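Viral protein F93 (Sulfolobus turreted icosahedral virus, PDB 2CO5) probably binds DNA as a winged-helix dimer of two identical subunits and may regulate transcription of viral or host genes. Local coordinates at residues 1-13 and 79-91. Residues are numbered along the deposited sequence; the frame is centred on the assembly and turned at random.
Sequences MKIRKYMRINYYI and KEFEELHEFFKKI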
loop_
_atom_site.group_PDB
_atom_site.type_symbol
_atom_site.label_atom_id
_atom_site.label_comp_id
_atom_site.label_asym_id
_atom_site.label_seq_id
_atom_site.Cartn_x
_atom_site.Cartn_y
_atom_site.Cartn_z
ATOM N N MET B 1 -2.844 -13.295 -7.292
ATOM C CA MET B 1 -1.815 -12.230 -7.355
ATOM C C MET B 1 -1.042 -12.203 -6.034
ATOM O O MET B 1 -1.629 -12.352 -4.969
ATOM C CB MET B 1 -2.481 -10.875 -7.606
ATOM C CG MET B 1 -1.529 -9.808 -8.116
ATOM S SD MET B 1 -2.238 -8.150 -8.228
ATOM C CE MET B 1 -3.452 -8.142 -6.916
ATOM N N LYS B 2 0.272 -12.038 -6.116
ATOM C CA LYS B 2 1.109 -11.868 -4.931
ATOM C C LYS B 2 1.438 -10.397 -4.754
ATOM O O LYS B 2 1.404 -9.624 -5.708
ATOM C CB LYS B 2 2.408 -12.672 -5.053
ATOM C CG LYS B 2 2.215 -14.179 -5.004
ATOM C CD LYS B 2 3.540 -14.903 -5.103
ATOM C CE LYS B 2 3.335 -16.396 -5.307
ATOM N NZ LYS B 2 2.617 -17.024 -4.157
ATOM N N ILE B 3 1.750 -10.018 -3.520
ATOM C CA ILE B 3 2.164 -8.659 -3.213
ATOM C C ILE B 3 3.532 -8.441 -3.831
ATOM O O ILE B 3 4.427 -9.265 -3.654
ATOM C CB ILE B 3 2.244 -8.419 -1.695
ATOM C CG1 ILE B 3 0.858 -8.576 -1.052
ATOM C CG2 ILE B 3 2.842 -7.036 -1.396
ATOM C CD1 ILE B 3 -0.156 -7.580 -1.526
ATOM N N ARG B 4 3.687 -7.336 -4.556
ATOM C CA ARG B 4 4.942 -7.037 -5.244
ATOM C C ARG B 4 5.553 -5.751 -4.699
ATOM O O ARG B 4 4.869 -4.963 -4.043
ATOM C CB ARG B 4 4.705 -6.962 -6.755
ATOM C CG ARG B 4 4.250 -8.302 -7.342
ATOM C CD ARG B 4 4.027 -8.244 -8.849
ATOM N NE ARG B 4 5.281 -8.168 -9.598
ATOM C CZ ARG B 4 6.105 -9.191 -9.822
ATOM N NH1 ARG B 4 5.835 -10.408 -9.354
ATOM N NH2 ARG B 4 7.216 -8.993 -10.522
ATOM N N LYS B 5 6.843 -5.554 -4.974
ATOM C CA LYS B 5 7.646 -4.504 -4.318
ATOM C C LYS B 5 7.112 -3.078 -4.416
ATOM O O LYS B 5 7.296 -2.286 -3.494
ATOM C CB LYS B 5 9.105 -4.540 -4.805
ATOM C CG LYS B 5 9.330 -4.130 -6.257
ATOM C CD LYS B 5 10.795 -4.287 -6.661
ATOM C CE LYS B 5 10.955 -4.302 -8.177
ATOM N NZ LYS B 5 12.377 -4.386 -8.616
ATOM N N TYR B 6 6.453 -2.741 -5.517
ATOM C CA TYR B 6 5.946 -1.377 -5.670
ATOM C C TYR B 6 4.561 -1.155 -5.044
ATOM O O TYR B 6 4.012 -0.048 -5.126
ATOM C CB TYR B 6 5.983 -0.950 -7.135
ATOM C CG TYR B 6 7.392 -0.840 -7.710
ATOM C CD1 TYR B 6 7.694 -1.360 -8.964
ATOM C CD2 TYR B 6 8.421 -0.212 -6.996
ATOM C CE1 TYR B 6 8.985 -1.259 -9.502
ATOM C CE2 TYR B 6 9.718 -0.104 -7.522
ATOM C CZ TYR B 6 9.992 -0.630 -8.777
ATOM O OH TYR B 6 11.268 -0.540 -9.300
ATOM N N MET B 7 4.020 -2.179 -4.376
ATOM C CA MET B 7 2.721 -2.067 -3.712
ATOM C C MET B 7 2.897 -1.394 -2.360
ATOM O O MET B 7 2.679 -1.979 -1.305
ATOM C CB MET B 7 2.032 -3.430 -3.610
ATOM C CG MET B 7 1.739 -4.002 -4.992
ATOM S SD MET B 7 0.908 -5.588 -5.032
ATOM C CE MET B 7 0.687 -5.793 -6.801
ATOM N N ARG B 8 3.322 -0.142 -2.438
ATOM C CA ARG B 8 3.501 0.742 -1.302
ATOM C C ARG B 8 2.916 2.081 -1.728
ATOM O O ARG B 8 3.065 2.483 -2.886
ATOM C CB ARG B 8 4.985 0.892 -0.973
ATOM C CG ARG B 8 5.654 -0.420 -0.588
ATOM C CD ARG B 8 7.165 -0.277 -0.541
ATOM N NE ARG B 8 7.620 0.625 0.518
ATOM C CZ ARG B 8 8.879 1.033 0.679
ATOM N NH1 ARG B 8 9.836 0.624 -0.145
ATOM N NH2 ARG B 8 9.187 1.857 1.671
ATOM N N ILE B 9 2.256 2.762 -0.802
ATOM C CA ILE B 9 1.509 3.965 -1.113
ATOM C C ILE B 9 2.416 5.066 -1.693
ATOM O O ILE B 9 2.004 5.801 -2.579
ATOM C CB ILE B 9 0.705 4.459 0.122
ATOM C CG1 ILE B 9 -0.539 5.232 -0.326
ATOM C CG2 ILE B 9 1.579 5.277 1.079
ATOM C CD1 ILE B 9 -1.548 4.368 -1.058
ATOM N N ASN B 10 3.657 5.144 -1.219
ATOM C CA ASN B 10 4.563 6.196 -1.664
ATOM C C ASN B 10 4.999 6.013 -3.116
ATOM O O ASN B 10 5.186 6.998 -3.834
ATOM C CB ASN B 10 5.768 6.301 -0.729
ATOM C CG ASN B 10 5.453 7.061 0.551
ATOM O OD1 ASN B 10 6.267 7.111 1.478
ATOM N ND2 ASN B 10 4.284 7.675 0.599
ATOM N N TYR B 11 5.140 4.758 -3.551
ATOM C CA TYR B 11 5.409 4.468 -4.957
ATOM C C TYR B 11 4.207 4.841 -5.814
ATOM O O TYR B 11 4.364 5.460 -6.855
ATOM C CB TYR B 11 5.757 2.991 -5.180
ATOM C CG TYR B 11 7.180 2.603 -4.818
ATOM C CD1 TYR B 11 8.270 3.302 -5.331
ATOM C CD2 TYR B 11 7.434 1.517 -3.998
ATOM C CE1 TYR B 11 9.573 2.931 -5.023
ATOM C CE2 TYR B 11 8.739 1.131 -3.688
ATOM C CZ TYR B 11 9.796 1.840 -4.204
ATOM O OH TYR B 11 11.082 1.482 -3.887
ATOM N N TYR B 12 3.010 4.462 -5.372
ATOM C CA TYR B 12 1.788 4.813 -6.092
ATOM C C TYR B 12 1.668 6.323 -6.220
ATOM O O TYR B 12 1.403 6.845 -7.294
ATOM C CB TYR B 12 0.549 4.254 -5.389
ATOM C CG TYR B 12 -0.741 4.720 -6.029
ATOM C CD1 TYR B 12 -1.197 4.145 -7.214
ATOM C CD2 TYR B 12 -1.488 5.759 -5.468
ATOM C CE1 TYR B 12 -2.368 4.578 -7.817
ATOM C CE2 TYR B 12 -2.655 6.203 -6.066
ATOM C CZ TYR B 12 -3.089 5.607 -7.247
ATOM O OH TYR B 12 -4.247 6.026 -7.848
ATOM N N ILE B 13 1.882 7.020 -5.116
ATOM C CA ILE B 13 1.795 8.468 -5.099
ATOM C C ILE B 13 2.784 9.127 -6.066
ATOM O O ILE B 13 2.413 10.046 -6.794
ATOM C CB ILE B 13 1.996 9.006 -3.673
ATOM C CG1 ILE B 13 0.744 8.734 -2.843
ATOM C CG2 ILE B 13 2.301 10.480 -3.706
ATOM C CD1 ILE B 13 0.949 8.894 -1.366
ATOM N N LYS B 79 2.611 1.170 -17.401
ATOM C CA LYS B 79 2.050 -0.164 -17.185
ATOM C C LYS B 79 2.067 -0.540 -15.699
ATOM O O LYS B 79 1.124 -1.155 -15.213
ATOM C CB LYS B 79 2.805 -1.218 -18.006
ATOM C CG LYS B 79 2.162 -2.605 -17.988
ATOM C CD LYS B 79 2.823 -3.547 -18.986
ATOM C CE LYS B 79 2.175 -4.927 -18.963
ATOM N NZ LYS B 79 2.745 -5.840 -19.988
ATOM N N GLU B 80 3.131 -0.171 -14.990
ATOM C CA GLU B 80 3.217 -0.417 -13.544
ATOM C C GLU B 80 2.205 0.415 -12.769
ATOM O O GLU B 80 1.601 -0.072 -11.811
ATOM C CB GLU B 80 4.627 -0.122 -13.018
ATOM C CG GLU B 80 4.823 -0.389 -11.512
ATOM C CD GLU B 80 4.693 -1.860 -11.144
ATOM O OE1 GLU B 80 5.254 -2.712 -11.868
ATOM O OE2 GLU B 80 4.045 -2.164 -10.122
ATOM N N PHE B 81 2.026 1.667 -13.181
ATOM C CA PHE B 81 1.037 2.545 -12.557
ATOM C C PHE B 81 -0.367 1.964 -12.691
ATOM O O PHE B 81 -1.138 1.949 -11.729
ATOM C CB PHE B 81 1.074 3.948 -13.178
ATOM C CG PHE B 81 -0.108 4.803 -12.803
ATOM C CD1 PHE B 81 -0.218 5.336 -11.529
ATOM C CD2 PHE B 81 -1.126 5.052 -13.721
ATOM C CE1 PHE B 81 -1.316 6.117 -11.173
ATOM C CE2 PHE B 81 -2.223 5.832 -13.375
ATOM C CZ PHE B 81 -2.318 6.364 -12.100
ATOM N N GLU B 82 -0.691 1.497 -13.890
ATOM C CA GLU B 82 -1.995 0.914 -14.146
ATOM C C GLU B 82 -2.206 -0.317 -13.277
ATOM O O GLU B 82 -3.274 -0.490 -12.684
ATOM C CB GLU B 82 -2.148 0.582 -15.631
ATOM C CG GLU B 82 -2.277 1.822 -16.510
ATOM C CD GLU B 82 -2.253 1.516 -18.008
ATOM O OE1 GLU B 82 -2.321 0.324 -18.385
ATOM O OE2 GLU B 82 -2.159 2.476 -18.803
ATOM N N GLU B 83 -1.180 -1.160 -13.184
ATOM C CA GLU B 83 -1.224 -2.313 -12.288
ATOM C C GLU B 83 -1.426 -1.904 -10.826
ATOM O O GLU B 83 -2.266 -2.473 -10.131
ATOM C CB GLU B 83 0.047 -3.152 -12.414
ATOM C CG GLU B 83 0.188 -3.861 -13.750
ATOM C CD GLU B 83 1.347 -4.838 -13.767
ATOM O OE1 GLU B 83 1.398 -5.715 -12.872
ATOM O OE2 GLU B 83 2.201 -4.733 -14.678
ATOM N N LEU B 84 -0.658 -0.920 -10.366
ATOM C CA LEU B 84 -0.761 -0.456 -8.980
ATOM C C LEU B 84 -2.110 0.184 -8.687
ATOM O O LEU B 84 -2.686 -0.031 -7.624
ATOM C CB LEU B 84 0.337 0.552 -8.655
ATOM C CG LEU B 84 1.727 0.016 -8.332
ATOM C CD1 LEU B 84 2.649 1.189 -8.024
ATOM C CD2 LEU B 84 1.674 -0.951 -7.158
ATOM N N HIS B 85 -2.589 0.988 -9.631
ATOM C CA HIS B 85 -3.867 1.658 -9.493
ATOM C C HIS B 85 -4.999 0.652 -9.350
ATOM O O HIS B 85 -5.895 0.826 -8.517
ATOM C CB HIS B 85 -4.136 2.566 -10.695
ATOM C CG HIS B 85 -5.474 3.229 -10.650
ATOM N ND1 HIS B 85 -5.891 3.979 -9.572
ATOM C CD2 HIS B 85 -6.501 3.233 -11.532
ATOM C CE1 HIS B 85 -7.114 4.425 -9.794
ATOM N NE2 HIS B 85 -7.507 3.987 -10.977
ATOM N N GLU B 86 -4.971 -0.390 -10.170
ATOM C CA GLU B 86 -6.002 -1.422 -10.094
ATOM C C GLU B 86 -5.894 -2.184 -8.780
ATOM O O GLU B 86 -6.904 -2.482 -8.154
ATOM C CB GLU B 86 -5.916 -2.384 -11.281
ATOM C CG GLU B 86 -6.295 -1.761 -12.628
ATOM C CD GLU B 86 -7.686 -1.147 -12.638
ATOM O OE1 GLU B 86 -8.655 -1.846 -12.271
ATOM O OE2 GLU B 86 -7.806 0.038 -13.019
ATOM N N PHE B 87 -4.667 -2.479 -8.354
ATOM C CA PHE B 87 -4.450 -3.178 -7.089
ATOM C C PHE B 87 -5.042 -2.390 -5.904
ATOM O O PHE B 87 -5.854 -2.923 -5.139
ATOM C CB PHE B 87 -2.959 -3.442 -6.862
ATOM C CG PHE B 87 -2.639 -3.863 -5.457
ATOM C CD1 PHE B 87 -2.858 -5.172 -5.046
ATOM C CD2 PHE B 87 -2.153 -2.944 -4.536
ATOM C CE1 PHE B 87 -2.580 -5.564 -3.746
ATOM C CE2 PHE B 87 -1.869 -3.324 -3.240
ATOM C CZ PHE B 87 -2.084 -4.639 -2.842
ATOM N N PHE B 88 -4.639 -1.130 -5.764
ATOM C CA PHE B 88 -5.089 -0.298 -4.636
ATOM C C PHE B 88 -6.587 -0.014 -4.676
ATOM O O PHE B 88 -7.244 0.019 -3.641
ATOM C CB PHE B 88 -4.295 1.014 -4.561
ATOM C CG PHE B 88 -2.960 0.876 -3.865
ATOM C CD1 PHE B 88 -1.773 0.990 -4.569
ATOM C CD2 PHE B 88 -2.902 0.628 -2.504
ATOM C CE1 PHE B 88 -0.556 0.855 -3.935
ATOM C CE2 PHE B 88 -1.684 0.491 -1.860
ATOM C CZ PHE B 88 -0.504 0.602 -2.584
ATOM N N LYS B 89 -7.133 0.165 -5.871
ATOM C CA LYS B 89 -8.567 0.352 -6.026
ATOM C C LYS B 89 -9.306 -0.885 -5.509
ATOM O O LYS B 89 -10.274 -0.764 -4.766
ATOM C CB LYS B 89 -8.906 0.626 -7.492
ATOM C CG LYS B 89 -10.352 0.987 -7.755
ATOM C CD LYS B 89 -10.569 1.329 -9.221
ATOM C CE LYS B 89 -12.047 1.484 -9.538
ATOM N NZ LYS B 89 -12.275 1.937 -10.939
ATOM N N LYS B 90 -8.817 -2.068 -5.883
ATOM C CA LYS B 90 -9.413 -3.336 -5.464
ATOM C C LYS B 90 -9.399 -3.538 -3.948
ATOM O O LYS B 90 -10.379 -4.017 -3.386
ATOM C CB LYS B 90 -8.715 -4.519 -6.158
ATOM C CG LYS B 90 -9.177 -5.900 -5.700
ATOM C CD LYS B 90 -8.585 -7.022 -6.563
ATOM C CE LYS B 90 -7.068 -7.128 -6.400
ATOM N NZ LYS B 90 -6.519 -8.400 -6.954
ATOM N N ILE B 91 -8.301 -3.191 -3.283
ATOM C CA ILE B 91 -8.199 -3.454 -1.840
ATOM C C ILE B 91 -8.658 -2.298 -0.947
ATOM O O ILE B 91 -8.965 -2.515 0.220
ATOM C CB ILE B 91 -6.779 -3.934 -1.414
ATOM C CG1 ILE B 91 -5.729 -2.841 -1.597
ATOM C CG2 ILE B 91 -6.394 -5.199 -2.179
ATOM C CD1 ILE B 91 -4.516 -3.040 -0.707
HETATM O O HOH W 1 5.543 -4.134 -8.153
#
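Met7 reaches out of the loop before helix 9-20 and lies over one face of the Phe87 ring. Its CB comes first, above the rim of the ring by CE2. CG touches Leu84 CD2 at 3.7 Å and also makes a CH-pi contact over the Phe87 face. SD then sits almost straight above the middle of the ring, 3.6 Å from the Phe87 centroid and only 8° off the normal, a Met-aromatic contact. Because the chain runs extended beyond CG (chi3 176°), CE continues across the same face toward Phe87 CG and CD1. From its outer side SD also takes a weak hydrogen bond from the backbone N of Arg4. Met1 CE meets the Phe87 ring at its edge, near CD1, and Ile3 CD1 touches CZ.

In this winged-helix protein the contact joins the N-terminal arm and the start of helix 9-20 to helix 75-92, the long helix that follows the wing strands; the second subunit also packs here, its Val92 on Phe88 and its Phe38 O accepting a hydrogen bond from Lys90 NZ.

Tyr12 is a knob in a hole made by Phe81, Leu84, His85 and Phe88. Its CG stands anti to the backbone N (chi1 174°), which sends the ring across helix 79-91 until OH shares a 3.1 Å hydrogen bond with His85 ND1. The Phe81 ring is nearly parallel to it but slid well aside, touching CE1 to CE1 at 3.8 Å. Ile9 CD1 rests over one face of Phe88, toward its rim, 4.0 Å from CE2. At the far end, Glu80 turns its carboxylate to the Tyr6 ring edge, and a water accepts from Tyr6 N and donates to Glu80 OE2, while Tyr6 OH bonds to Asp57.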